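Local coordinates for protein UDP-N-Acetylglucosamine 2-Epimerase (PDB 1V4V) that probably epimerises the sugar of UDP-N-acetylglucosamine at C2, interconverting it with UDP-N-acetylmannosamine, at residues K35-L40 / K88-D93; V8-G13 / A22-A27; P81-A86 / A108-L113; L26-I31 / R359-R364; Y94-G99 / L149-T154. One frame throughout, in Å; residues are numbered along the deposited sequence.

How the contacts relate
All five contacts lie in the N-terminal domain, around its seven-stranded parallel sheet, and none is held by a hydrogen bond between its own segments. Contacts 2 to 5 are buried and contact 1 is partly so. Contacts 2 and 5 are joined through neighbouring strands 6-12 and 94-98. Contact 1, nearer the sheet's edge and carried by the selenomethionine Met90, shares helix 72-89 with contact 3, where three alanines bring two helices close together beside the second subunit. Contact 4 shares helix 15-29 with contact 2 and packs it against helix 353-364; it is aliphatic, with an arginine at its margin. Leucine, valine and aromatic rings make contacts 2 and 5, alanine alone contact 3.

Contact 1: K35-L40 / K88-D93; sequences KPLVLL and KEMGAD
Leu37 and Leu39 of strand 34-40 receive the side chain of Met90 in a largely apolar contact between the sheet and the turn that ends helix 72-89. Met90 is a selenomethionine, and its tip does most of the touching. The methyl CE lies 4.1 Å from CB of Leu37 and also 4.1 Å from CB of Leu39, bridging two residues whose CB atoms point to the same face of the strand. Between them CE comes within 3.8 Å of the backbone O of Val38, and SE rests 4.1 Å from Leu39 CB. The bend at the last torsion of Met90 (chi3 92°) turns CE back toward Leu37 and the O of Val38. Leu37 reaches back with CD1, 4.0 Å from the backbone O of Met90. The helix is closed by a Schellman motif: Gly91 has positive phi, and its N bonds to Lys88 O at 3.0 Å. This turn leads from the helix into strand 94-98 of the Rossmann-like domain, so Met90 packs on the sheet just where the chain reverses toward it. Arg61 of the edge strand 61-62 touches both Leu39 and Met90 and makes a salt bridge with Glu89 OE2. On the other side of strand 34-40, which faces away from Met90, Val38 packs against Phe12 and Tyr25.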
# COMPACT_ATOMS: atom_id res chain seq x y z
N LYS A 35 -9.98 -7.92 23.76
CA LYS A 35 -8.78 -8.06 24.55
C LYS A 35 -7.62 -7.56 23.71
O LYS A 35 -7.33 -8.09 22.63
CB LYS A 35 -8.54 -9.52 24.94
CG LYS A 35 -7.23 -9.72 25.69
CD LYS A 35 -7.19 -11.05 26.42
CE LYS A 35 -7.28 -12.22 25.46
NZ LYS A 35 -7.36 -13.53 26.18
N PRO A 36 -6.94 -6.50 24.17
CA PRO A 36 -5.81 -5.96 23.41
C PRO A 36 -4.53 -6.73 23.72
O PRO A 36 -4.34 -7.22 24.83
CB PRO A 36 -5.75 -4.51 23.90
CG PRO A 36 -6.09 -4.66 25.36
CD PRO A 36 -7.25 -5.65 25.34
N LEU A 37 -3.67 -6.85 22.72
CA LEU A 37 -2.40 -7.53 22.88
C LEU A 37 -1.33 -6.69 22.19
O LEU A 37 -1.63 -5.95 21.26
CB LEU A 37 -2.44 -8.92 22.23
CG LEU A 37 -3.42 -9.95 22.78
CD1 LEU A 37 -3.38 -11.18 21.88
CD2 LEU A 37 -3.06 -10.31 24.22
N VAL A 38 -0.09 -6.82 22.65
CA VAL A 38 1.01 -6.06 22.07
C VAL A 38 2.09 -6.94 21.46
O VAL A 38 2.63 -7.84 22.11
CB VAL A 38 1.66 -5.13 23.13
CG1 VAL A 38 2.93 -4.50 22.57
CG2 VAL A 38 0.68 -4.04 23.53
N LEU A 39 2.40 -6.66 20.20
CA LEU A 39 3.45 -7.36 19.48
C LEU A 39 4.53 -6.32 19.19
O LEU A 39 4.28 -5.38 18.45
CB LEU A 39 2.93 -7.91 18.14
CG LEU A 39 4.00 -8.43 17.18
CD1 LEU A 39 4.71 -9.64 17.79
CD2 LEU A 39 3.35 -8.81 15.85
N LEU A 40 5.70 -6.48 19.80
CA LEU A 40 6.79 -5.53 19.54
C LEU A 40 7.46 -5.95 18.25
O LEU A 40 7.65 -7.14 18.00
CB LEU A 40 7.80 -5.54 20.70
CG LEU A 40 7.21 -5.11 22.05
CD1 LEU A 40 8.34 -4.93 23.06
CD2 LEU A 40 6.43 -3.81 21.89
N LYS A 88 -0.97 -14.92 13.58
CA LYS A 88 -1.82 -16.10 13.48
C LYS A 88 -1.80 -16.87 14.80
O LYS A 88 -2.84 -17.30 15.31
CB LYS A 88 -1.34 -16.99 12.34
CG LYS A 88 -2.31 -18.08 11.92
CD LYS A 88 -1.74 -18.91 10.78
CE LYS A 88 -2.69 -20.02 10.36
NZ LYS A 88 -2.09 -20.88 9.30
N GLU A 89 -0.61 -17.05 15.37
CA GLU A 89 -0.45 -17.77 16.62
C GLU A 89 -1.05 -17.02 17.81
O GLU A 89 -1.46 -17.63 18.80
CB GLU A 89 1.03 -18.07 16.88
CG GLU A 89 1.64 -19.04 15.88
CD GLU A 89 3.10 -19.36 16.16
OE1 GLU A 89 3.69 -20.17 15.42
OE2 GLU A 89 3.67 -18.79 17.12
N MSE A 90 -1.10 -15.70 17.72
CA MSE A 90 -1.68 -14.88 18.78
C MSE A 90 -3.20 -14.85 18.64
O MSE A 90 -3.90 -14.33 19.52
CB MSE A 90 -1.14 -13.45 18.72
CG MSE A 90 0.34 -13.32 19.07
SE MSE A 90 1.05 -11.56 18.60
CE MSE A 90 0.74 -10.66 20.31
N GLY A 91 -3.71 -15.41 17.54
CA GLY A 91 -5.14 -15.46 17.30
C GLY A 91 -5.80 -14.11 17.04
O GLY A 91 -6.97 -13.90 17.38
N ALA A 92 -5.06 -13.20 16.42
CA ALA A 92 -5.56 -11.86 16.14
C ALA A 92 -6.81 -11.81 15.28
O ALA A 92 -6.89 -12.44 14.23
CB ALA A 92 -4.45 -11.01 15.50
N ASP A 93 -7.79 -11.03 15.73
CA ASP A 93 -9.03 -10.83 14.99
C ASP A 93 -8.98 -9.46 14.32
O ASP A 93 -9.79 -9.14 13.44
CB ASP A 93 -10.24 -10.90 15.92
CG ASP A 93 -10.50 -12.30 16.45
OD1 ASP A 93 -10.17 -12.57 17.62
OD2 ASP A 93 -11.02 -13.12 15.67

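Contact 2: V8-G13 / A22-A27; sequences VVLAFG and APVYLA
Leu10 sends CG away from its carbonyl carbon (chi1 -68°), and its second torsion then carries CD2 outward to helix 15-29, while Tyr25 holds its ring carbon CG opposite its backbone N (chi1 178°), sending the ring out from the helix toward strand 34-40. The two side chains cross at about a right angle. Leu10 CD2 does the touching: it sits 3.8 Å from the backbone N of Tyr25 and 3.9 Å from Tyr25 CB, so the methyl is pressed on the base of the tyrosine and on the helix backbone rather than on the aromatic face. The other branch, CD1, comes to the edge of the ring, near its plane. A third surface is offered by Val24, whose CG1 is 4.2 Å from Leu10 CD2. Leucine CD2 is therefore held between two consecutive helix residues. The helix is kinked at Pro23 and Val24, neither of whose N atoms bonds to the turn before; within the segment Leu26 N bonds Ala22 O at 3.0 Å. Strand 6-12, this helix and strand 34-40 form the first beta-alpha-beta unit of the domain, and at Leu10 the first strand of the unit meets the crossover helix that follows it. Tyr25 also leans on Pro36 of the next strand, and Val24 on Thr177 of helix 177-188. With carbon surfaces alone meeting between the side chains, and no hydrogen bond linking the segments, the seating of the helix on the strand rests here on shape and burial of methyl groups rather than on directional bonds.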
# COMPACT_ATOMS: atom_id res chain seq x y z
N VAL A 8 -7.28 -8.05 19.70
CA VAL A 8 -6.78 -6.94 18.89
C VAL A 8 -5.30 -6.75 19.17
O VAL A 8 -4.92 -6.37 20.28
CB VAL A 8 -7.53 -5.63 19.22
CG1 VAL A 8 -7.02 -4.49 18.34
CG2 VAL A 8 -9.02 -5.83 19.02
N VAL A 9 -4.48 -7.02 18.17
CA VAL A 9 -3.04 -6.89 18.34
C VAL A 9 -2.52 -5.54 17.88
O VAL A 9 -2.78 -5.11 16.75
CB VAL A 9 -2.29 -8.01 17.56
CG1 VAL A 9 -0.78 -7.85 17.72
CG2 VAL A 9 -2.73 -9.39 18.06
N LEU A 10 -1.82 -4.85 18.78
CA LEU A 10 -1.22 -3.57 18.44
C LEU A 10 0.24 -3.90 18.18
O LEU A 10 0.94 -4.39 19.07
CB LEU A 10 -1.33 -2.58 19.61
CG LEU A 10 -2.73 -2.07 19.95
CD1 LEU A 10 -3.51 -3.17 20.67
CD2 LEU A 10 -2.61 -0.84 20.84
N ALA A 11 0.70 -3.63 16.97
CA ALA A 11 2.08 -3.93 16.59
C ALA A 11 2.86 -2.65 16.33
O ALA A 11 2.48 -1.85 15.48
CB ALA A 11 2.09 -4.81 15.35
N PHE A 12 3.95 -2.46 17.06
CA PHE A 12 4.81 -1.29 16.91
C PHE A 12 6.21 -1.61 17.42
O PHE A 12 6.40 -2.59 18.14
CB PHE A 12 4.20 -0.10 17.66
CG PHE A 12 3.84 -0.41 19.09
CD1 PHE A 12 4.80 -0.37 20.09
CD2 PHE A 12 2.53 -0.75 19.42
CE1 PHE A 12 4.47 -0.67 21.41
CE2 PHE A 12 2.19 -1.05 20.75
CZ PHE A 12 3.16 -1.01 21.74
N GLY A 13 7.19 -0.79 17.07
CA GLY A 13 8.55 -1.07 17.50
C GLY A 13 9.42 0.07 17.98
O GLY A 13 10.62 -0.12 18.18
N ALA A 22 -0.39 3.56 23.40
CA ALA A 22 -0.79 3.26 24.78
C ALA A 22 -2.24 3.66 25.07
O ALA A 22 -2.99 2.89 25.67
CB ALA A 22 0.16 3.96 25.76
N PRO A 23 -2.65 4.87 24.66
CA PRO A 23 -4.03 5.31 24.91
C PRO A 23 -5.05 4.39 24.25
O PRO A 23 -6.15 4.18 24.77
CB PRO A 23 -4.06 6.72 24.32
CG PRO A 23 -2.65 7.19 24.48
CD PRO A 23 -1.85 5.97 24.09
N VAL A 24 -4.69 3.86 23.08
CA VAL A 24 -5.57 2.96 22.34
C VAL A 24 -5.66 1.63 23.08
O VAL A 24 -6.74 1.09 23.28
CB VAL A 24 -5.03 2.71 20.91
CG1 VAL A 24 -5.93 1.72 20.17
CG2 VAL A 24 -4.94 4.03 20.16
N TYR A 25 -4.51 1.10 23.49
CA TYR A 25 -4.46 -0.16 24.22
C TYR A 25 -5.35 -0.14 25.46
O TYR A 25 -6.15 -1.05 25.69
CB TYR A 25 -3.03 -0.45 24.67
CG TYR A 25 -2.87 -1.71 25.48
CD1 TYR A 25 -2.61 -2.93 24.86
CD2 TYR A 25 -2.98 -1.69 26.87
CE1 TYR A 25 -2.47 -4.10 25.60
CE2 TYR A 25 -2.84 -2.85 27.62
CZ TYR A 25 -2.58 -4.05 26.98
OH TYR A 25 -2.41 -5.20 27.72
N LEU A 26 -5.21 0.91 26.25
CA LEU A 26 -5.99 1.03 27.48
C LEU A 26 -7.48 1.21 27.21
O LEU A 26 -8.31 0.68 27.95
CB LEU A 26 -5.45 2.19 28.33
CG LEU A 26 -4.00 1.97 28.79
CD1 LEU A 26 -3.45 3.24 29.42
CD2 LEU A 26 -3.95 0.80 29.78
N ALA A 27 -7.82 1.93 26.15
CA ALA A 27 -9.22 2.14 25.80
C ALA A 27 -9.86 0.82 25.34
O ALA A 27 -11.04 0.57 25.59
CB ALA A 27 -9.34 3.19 24.71

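Contact 3: P81-A86 / A108-L113; sequences PQAARA and AWAAFL
Ala83 is the first residue of segment 81-86 to meet the other helix: its CB stands 3.8 Å from CB of Ala110. Ala84 follows, and here the approach is closest. Ala110 CB pushes up to the backbone of Ala84, 3.6 Å from its N and 3.8 Å from its CA, while the two methyl groups of Ala84 and Ala110 are 3.9 Å apart. The single methyl of Ala110 thus settles against two successive residues of helix 72-89, and the CA atoms of Ala84 and Ala110 come within 4.6 Å. Such a short separation is possible because each side offers nothing larger than a methyl at the crossing point. All three alanines are buried. Leu80, a turn earlier, packs on both Ala110 and Trp109. Around this site the second subunit closes in: its Pro73 touches Ala84, and Phe105 of that subunit meets the Trp109 ring edge-to-face. Helices 72-89 and 102-113 lie either side of strand 94-98 in the chain, and their union is an alanine-lined close helix-helix crossing within a Rossmann-like alpha/beta domain, on the flank that faces the homodimer partner.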
# COMPACT_ATOMS: atom_id res chain seq x y z
N PRO A 81 7.48 -12.96 7.15
CA PRO A 81 7.08 -14.30 7.59
C PRO A 81 6.83 -14.44 9.08
O PRO A 81 5.81 -14.99 9.49
CB PRO A 81 8.24 -15.18 7.12
CG PRO A 81 8.83 -14.41 5.97
CD PRO A 81 8.80 -13.00 6.50
N GLN A 82 7.76 -13.97 9.89
CA GLN A 82 7.60 -14.09 11.33
C GLN A 82 6.44 -13.25 11.85
O GLN A 82 5.86 -13.57 12.87
CB GLN A 82 8.90 -13.73 12.05
CG GLN A 82 9.34 -12.30 11.91
CD GLN A 82 10.57 -12.01 12.75
OE1 GLN A 82 10.63 -12.37 13.93
NE2 GLN A 82 11.55 -11.35 12.15
N ALA A 83 6.12 -12.16 11.15
CA ALA A 83 5.00 -11.31 11.57
C ALA A 83 3.69 -12.05 11.30
O ALA A 83 2.78 -12.06 12.13
CB ALA A 83 5.02 -9.98 10.82
N ALA A 84 3.60 -12.67 10.12
CA ALA A 84 2.40 -13.41 9.75
C ALA A 84 2.15 -14.54 10.74
O ALA A 84 1.02 -14.77 11.17
CB ALA A 84 2.55 -13.99 8.35
N ARG A 85 3.22 -15.25 11.10
CA ARG A 85 3.12 -16.37 12.04
C ARG A 85 2.72 -15.89 13.43
O ARG A 85 1.89 -16.51 14.09
CB ARG A 85 4.45 -17.13 12.11
CG ARG A 85 4.40 -18.34 13.05
CD ARG A 85 5.58 -19.28 12.86
NE ARG A 85 6.87 -18.61 12.97
CZ ARG A 85 7.56 -18.13 11.93
NH1 ARG A 85 7.10 -18.26 10.70
NH2 ARG A 85 8.72 -17.53 12.14
N ALA A 86 3.32 -14.79 13.87
CA ALA A 86 3.02 -14.24 15.19
C ALA A 86 1.56 -13.81 15.29
O ALA A 86 0.91 -14.07 16.31
CB ALA A 86 3.95 -13.05 15.49
N ALA A 108 1.49 -4.96 8.33
CA ALA A 108 0.15 -4.79 7.77
C ALA A 108 -0.07 -5.77 6.61
O ALA A 108 -1.16 -6.33 6.45
CB ALA A 108 -0.05 -3.36 7.29
N TRP A 109 0.97 -5.97 5.80
CA TRP A 109 0.83 -6.88 4.67
C TRP A 109 0.72 -8.33 5.18
O TRP A 109 -0.03 -9.13 4.63
CB TRP A 109 2.02 -6.72 3.71
CG TRP A 109 1.84 -7.40 2.38
CD1 TRP A 109 0.66 -7.73 1.77
CD2 TRP A 109 2.87 -7.81 1.47
NE1 TRP A 109 0.89 -8.31 0.55
CE2 TRP A 109 2.24 -8.38 0.34
CE3 TRP A 109 4.27 -7.76 1.51
CZ2 TRP A 109 2.97 -8.88 -0.75
CZ3 TRP A 109 4.99 -8.26 0.43
CH2 TRP A 109 4.33 -8.81 -0.68
N ALA A 110 1.47 -8.64 6.23
CA ALA A 110 1.44 -9.98 6.82
C ALA A 110 0.03 -10.25 7.33
O ALA A 110 -0.52 -11.33 7.11
CB ALA A 110 2.44 -10.06 7.97
N ALA A 111 -0.56 -9.26 8.00
CA ALA A 111 -1.91 -9.40 8.53
C ALA A 111 -2.89 -9.62 7.38
O ALA A 111 -3.74 -10.51 7.43
CB ALA A 111 -2.30 -8.14 9.30
N PHE A 112 -2.76 -8.80 6.34
CA PHE A 112 -3.64 -8.93 5.18
C PHE A 112 -3.53 -10.33 4.56
O PHE A 112 -4.54 -10.95 4.22
CB PHE A 112 -3.30 -7.88 4.12
CG PHE A 112 -4.18 -7.96 2.91
CD1 PHE A 112 -5.46 -7.43 2.92
CD2 PHE A 112 -3.74 -8.63 1.76
CE1 PHE A 112 -6.30 -7.57 1.82
CE2 PHE A 112 -4.58 -8.77 0.66
CZ PHE A 112 -5.86 -8.24 0.69
N LEU A 113 -2.30 -10.82 4.40
CA LEU A 113 -2.09 -12.14 3.80
C LEU A 113 -2.67 -13.27 4.65
O LEU A 113 -2.99 -14.34 4.14
CB LEU A 113 -0.60 -12.38 3.55
CG LEU A 113 0.02 -11.50 2.45
CD1 LEU A 113 1.50 -11.79 2.35
CD2 LEU A 113 -0.67 -11.77 1.11

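Contact 4: L26-I31 / R359-R364; sequences LALRGI and RGVAWR
Where Ile31 meets Ala362, the flat groups of Trp363, Arg364 and Arg29 lie away from the interface. One face of the Trp363 ring takes CD of Arg364, 3.9 Å above the plane toward the rim; in return Trp363 CZ3 sits 3.7 Å above one face of the Arg364 guanidinium, itself paired with Glu169 and Asp148. On the other segment, one face of the Arg29 guanidinium is met by Leu26 CD2. The interface proper is aliphatic. Ile31 CG2 packs on Ala362 CB at 4.1 Å, and its other branch ends with CD1 at 4.0 Å from the backbone N of Arg359 and 4.2 Å from Ala362 CB. With chi1 at -62°, both branches of Ile31 press on the Ala362 methyl from one side. The C-terminal helix 353-364 here returns to the N-terminal domain, as in other GT-B proteins, and packs beside the end of helix 15-29. Deeper in, Leu28 CD2 approaches Val361 CB at 4.3 Å, and both residues also touch Leu96 of the sheet. Arg359 is exposed, with its aliphatic CG 4.4 Å from Ile31 CD1 at the margin. Ala358, one residue before, packs on Ala27, Leu28 and Ile31.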
# COMPACT_ATOMS: atom_id res chain seq x y z
N LEU A 26 -5.21 0.91 26.25
CA LEU A 26 -5.99 1.03 27.48
C LEU A 26 -7.48 1.21 27.21
O LEU A 26 -8.31 0.68 27.95
CB LEU A 26 -5.45 2.19 28.33
CG LEU A 26 -4.00 1.97 28.79
CD1 LEU A 26 -3.45 3.24 29.42
CD2 LEU A 26 -3.95 0.80 29.78
N ALA A 27 -7.82 1.93 26.15
CA ALA A 27 -9.22 2.14 25.80
C ALA A 27 -9.86 0.82 25.34
O ALA A 27 -11.04 0.57 25.59
CB ALA A 27 -9.34 3.19 24.71
N LEU A 28 -9.08 -0.01 24.66
CA LEU A 28 -9.56 -1.30 24.17
C LEU A 28 -9.79 -2.26 25.33
O LEU A 28 -10.72 -3.06 25.32
CB LEU A 28 -8.54 -1.91 23.20
CG LEU A 28 -8.46 -1.32 21.79
CD1 LEU A 28 -7.18 -1.79 21.12
CD2 LEU A 28 -9.68 -1.75 20.98
N ARG A 29 -8.93 -2.17 26.34
CA ARG A 29 -9.04 -3.04 27.51
C ARG A 29 -10.35 -2.78 28.24
O ARG A 29 -10.85 -3.63 28.98
CB ARG A 29 -7.86 -2.80 28.45
CG ARG A 29 -7.67 -3.88 29.50
CD ARG A 29 -6.39 -3.67 30.29
NE ARG A 29 -6.41 -2.42 31.05
CZ ARG A 29 -5.39 -1.96 31.76
NH1 ARG A 29 -4.26 -2.64 31.81
NH2 ARG A 29 -5.51 -0.82 32.43
N GLY A 30 -10.92 -1.60 28.02
CA GLY A 30 -12.17 -1.24 28.68
C GLY A 30 -13.42 -1.58 27.90
O GLY A 30 -14.52 -1.25 28.33
N ILE A 31 -13.25 -2.24 26.76
CA ILE A 31 -14.40 -2.61 25.94
C ILE A 31 -14.72 -4.09 26.06
O ILE A 31 -13.89 -4.95 25.74
CB ILE A 31 -14.17 -2.26 24.45
CG1 ILE A 31 -13.99 -0.75 24.30
CG2 ILE A 31 -15.35 -2.74 23.61
CD1 ILE A 31 -13.82 -0.29 22.87
N ARG A 359 -13.28 2.30 19.87
CA ARG A 359 -14.68 2.11 19.51
C ARG A 359 -14.82 1.84 18.02
O ARG A 359 -15.75 1.15 17.59
CB ARG A 359 -15.49 3.34 19.91
CG ARG A 359 -15.70 3.46 21.42
CD ARG A 359 -16.38 4.75 21.81
NE ARG A 359 -16.71 4.77 23.24
CZ ARG A 359 -17.18 5.84 23.88
NH1 ARG A 359 -17.38 6.98 23.23
NH2 ARG A 359 -17.45 5.76 25.18
N GLY A 360 -13.90 2.38 17.23
CA GLY A 360 -13.94 2.15 15.79
C GLY A 360 -13.68 0.68 15.51
O GLY A 360 -14.33 0.08 14.65
N VAL A 361 -12.74 0.10 16.25
CA VAL A 361 -12.39 -1.31 16.10
C VAL A 361 -13.56 -2.19 16.56
O VAL A 361 -13.94 -3.15 15.88
CB VAL A 361 -11.12 -1.65 16.92
CG1 VAL A 361 -10.86 -3.15 16.90
CG2 VAL A 361 -9.91 -0.91 16.34
N ALA A 362 -14.12 -1.86 17.72
CA ALA A 362 -15.24 -2.61 18.27
C ALA A 362 -16.38 -2.64 17.25
O ALA A 362 -17.04 -3.67 17.07
CB ALA A 362 -15.72 -1.96 19.56
N TRP A 363 -16.60 -1.51 16.58
CA TRP A 363 -17.64 -1.39 15.57
C TRP A 363 -17.37 -2.33 14.40
O TRP A 363 -18.28 -3.00 13.90
CB TRP A 363 -17.71 0.05 15.08
CG TRP A 363 -18.53 0.24 13.84
CD1 TRP A 363 -19.84 -0.10 13.66
CD2 TRP A 363 -18.08 0.81 12.61
NE1 TRP A 363 -20.24 0.24 12.39
CE2 TRP A 363 -19.18 0.79 11.72
CE3 TRP A 363 -16.86 1.33 12.16
CZ2 TRP A 363 -19.10 1.28 10.41
CZ3 TRP A 363 -16.78 1.82 10.86
CH2 TRP A 363 -17.90 1.79 10.00
N ARG A 364 -16.12 -2.39 13.95
CA ARG A 364 -15.75 -3.26 12.84
C ARG A 364 -15.93 -4.72 13.23
O ARG A 364 -16.25 -5.56 12.38
CB ARG A 364 -14.29 -3.03 12.43
CG ARG A 364 -14.06 -1.78 11.59
CD ARG A 364 -15.00 -1.78 10.40
NE ARG A 364 -14.41 -1.13 9.23
CZ ARG A 364 -15.10 -0.78 8.15
NH1 ARG A 364 -16.40 -1.01 8.09
NH2 ARG A 364 -14.48 -0.20 7.13

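Contact 5: Y94-G99 / L149-T154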
# COMPACT_ATOMS: atom_id res chain seq x y z
N TYR A 94 -8.02 -8.65 14.75
CA TYR A 94 -7.84 -7.31 14.21
C TYR A 94 -6.42 -6.87 14.54
O TYR A 94 -5.87 -7.24 15.58
CB TYR A 94 -8.86 -6.34 14.82
CG TYR A 94 -9.24 -5.20 13.91
CD1 TYR A 94 -8.42 -4.07 13.79
CD2 TYR A 94 -10.39 -5.27 13.13
CE1 TYR A 94 -8.75 -3.05 12.90
CE2 TYR A 94 -10.72 -4.25 12.25
CZ TYR A 94 -9.90 -3.15 12.14
OH TYR A 94 -10.25 -2.17 11.25
N VAL A 95 -5.82 -6.10 13.64
CA VAL A 95 -4.47 -5.61 13.85
C VAL A 95 -4.42 -4.10 13.70
O VAL A 95 -5.00 -3.54 12.77
CB VAL A 95 -3.48 -6.23 12.83
CG1 VAL A 95 -2.07 -5.71 13.10
CG2 VAL A 95 -3.51 -7.75 12.94
N LEU A 96 -3.73 -3.44 14.62
CA LEU A 96 -3.58 -2.00 14.56
C LEU A 96 -2.11 -1.66 14.38
O LEU A 96 -1.26 -2.20 15.07
CB LEU A 96 -4.11 -1.34 15.85
CG LEU A 96 -5.61 -1.41 16.13
CD1 LEU A 96 -5.91 -0.72 17.46
CD2 LEU A 96 -6.38 -0.74 15.01
N VAL A 97 -1.82 -0.79 13.42
CA VAL A 97 -0.44 -0.37 13.21
C VAL A 97 -0.44 1.14 13.23
O VAL A 97 -1.49 1.78 13.13
CB VAL A 97 0.15 -0.89 11.86
CG1 VAL A 97 0.30 -2.42 11.91
CG2 VAL A 97 -0.72 -0.48 10.69
N HIS A 98 0.75 1.71 13.37
CA HIS A 98 0.90 3.15 13.44
C HIS A 98 2.19 3.56 12.75
O HIS A 98 3.19 2.84 12.81
CB HIS A 98 0.98 3.59 14.91
CG HIS A 98 1.22 5.06 15.09
ND1 HIS A 98 0.20 5.96 15.32
CD2 HIS A 98 2.35 5.79 15.04
CE1 HIS A 98 0.70 7.18 15.40
NE2 HIS A 98 2.00 7.10 15.23
N GLY A 99 2.18 4.71 12.09
CA GLY A 99 3.40 5.15 11.47
C GLY A 99 3.60 4.79 10.02
O GLY A 99 2.76 4.15 9.38
N LEU A 149 -9.80 0.04 8.32
CA LEU A 149 -10.24 1.29 8.93
C LEU A 149 -9.05 2.22 9.14
O LEU A 149 -8.04 1.84 9.74
CB LEU A 149 -10.92 1.01 10.28
CG LEU A 149 -11.55 2.19 11.03
CD1 LEU A 149 -12.46 2.97 10.09
CD2 LEU A 149 -12.33 1.66 12.23
N ASP A 150 -9.16 3.43 8.60
CA ASP A 150 -8.11 4.44 8.75
C ASP A 150 -8.57 5.44 9.79
O ASP A 150 -9.69 5.96 9.70
CB ASP A 150 -7.88 5.17 7.42
CG ASP A 150 -6.95 4.42 6.50
OD1 ASP A 150 -7.21 4.40 5.29
OD2 ASP A 150 -5.94 3.87 6.99
N PHE A 151 -7.71 5.71 10.77
CA PHE A 151 -8.02 6.67 11.81
C PHE A 151 -7.22 7.93 11.49
O PHE A 151 -6.03 8.02 11.78
CB PHE A 151 -7.61 6.09 13.17
CG PHE A 151 -8.31 4.80 13.51
CD1 PHE A 151 -9.61 4.81 14.00
CD2 PHE A 151 -7.67 3.58 13.31
CE1 PHE A 151 -10.27 3.62 14.30
CE2 PHE A 151 -8.32 2.38 13.60
CZ PHE A 151 -9.63 2.40 14.10
N ALA A 152 -7.89 8.89 10.85
CA ALA A 152 -7.26 10.14 10.45
C ALA A 152 -7.23 11.17 11.57
O ALA A 152 -8.24 11.41 12.23
CB ALA A 152 -7.98 10.71 9.24
N PRO A 153 -6.07 11.79 11.80
CA PRO A 153 -5.97 12.79 12.87
C PRO A 153 -6.70 14.10 12.55
O PRO A 153 -7.17 14.78 13.45
CB PRO A 153 -4.46 12.99 13.00
CG PRO A 153 -3.98 12.80 11.58
CD PRO A 153 -4.77 11.58 11.14
N THR A 154 -6.81 14.42 11.27
CA THR A 154 -7.45 15.67 10.84
C THR A 154 -8.33 15.50 9.61
O THR A 154 -8.26 14.49 8.91
CB THR A 154 -6.40 16.72 10.46
OG1 THR A 154 -5.66 16.25 9.32
CG2 THR A 154 -5.43 16.97 11.61
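Tyr94 meets Leu149 through its hydroxyl: OH lies 3.4 Å from Leu149 CB and 3.7 Å from Leu149 N, the two side chains crossing at about a right angle. This is a polar atom resting on an aliphatic one, and the hydroxyl's hydrogen-bond partner is Asp148 OD2, just before the segment. That bond would hold the phenol end in place beside Leu149, and the torsion that sets CG of Tyr94 roughly opposite its backbone N (chi1 -151°) extends the ring across to the other strand. The purely apolar part is one pair, Leu96 CD2 with Phe151 CE2 at 3.9 Å, again crossing at about a right angle; the methyl approaches the ring obliquely. Both pairs bridge a wide gap, for the nearest CA atoms, those of Leu96 and Leu149, are 9.3 Å apart and strand 118-121 runs between the two strands in the sheet. Two helices pack on this face. From helix 353-364, Arg364 touches Tyr94 and Leu149, Val361 touches Leu96, and Val357 touches Phe151; from helix 15-29, Met21 and Val24 also meet Leu96. Large side chains reaching over an intervening strand, beneath these helices, build the hydrophobic core on one face of a parallel Rossmann-like sheet, here that of the N-terminal GT-B domain.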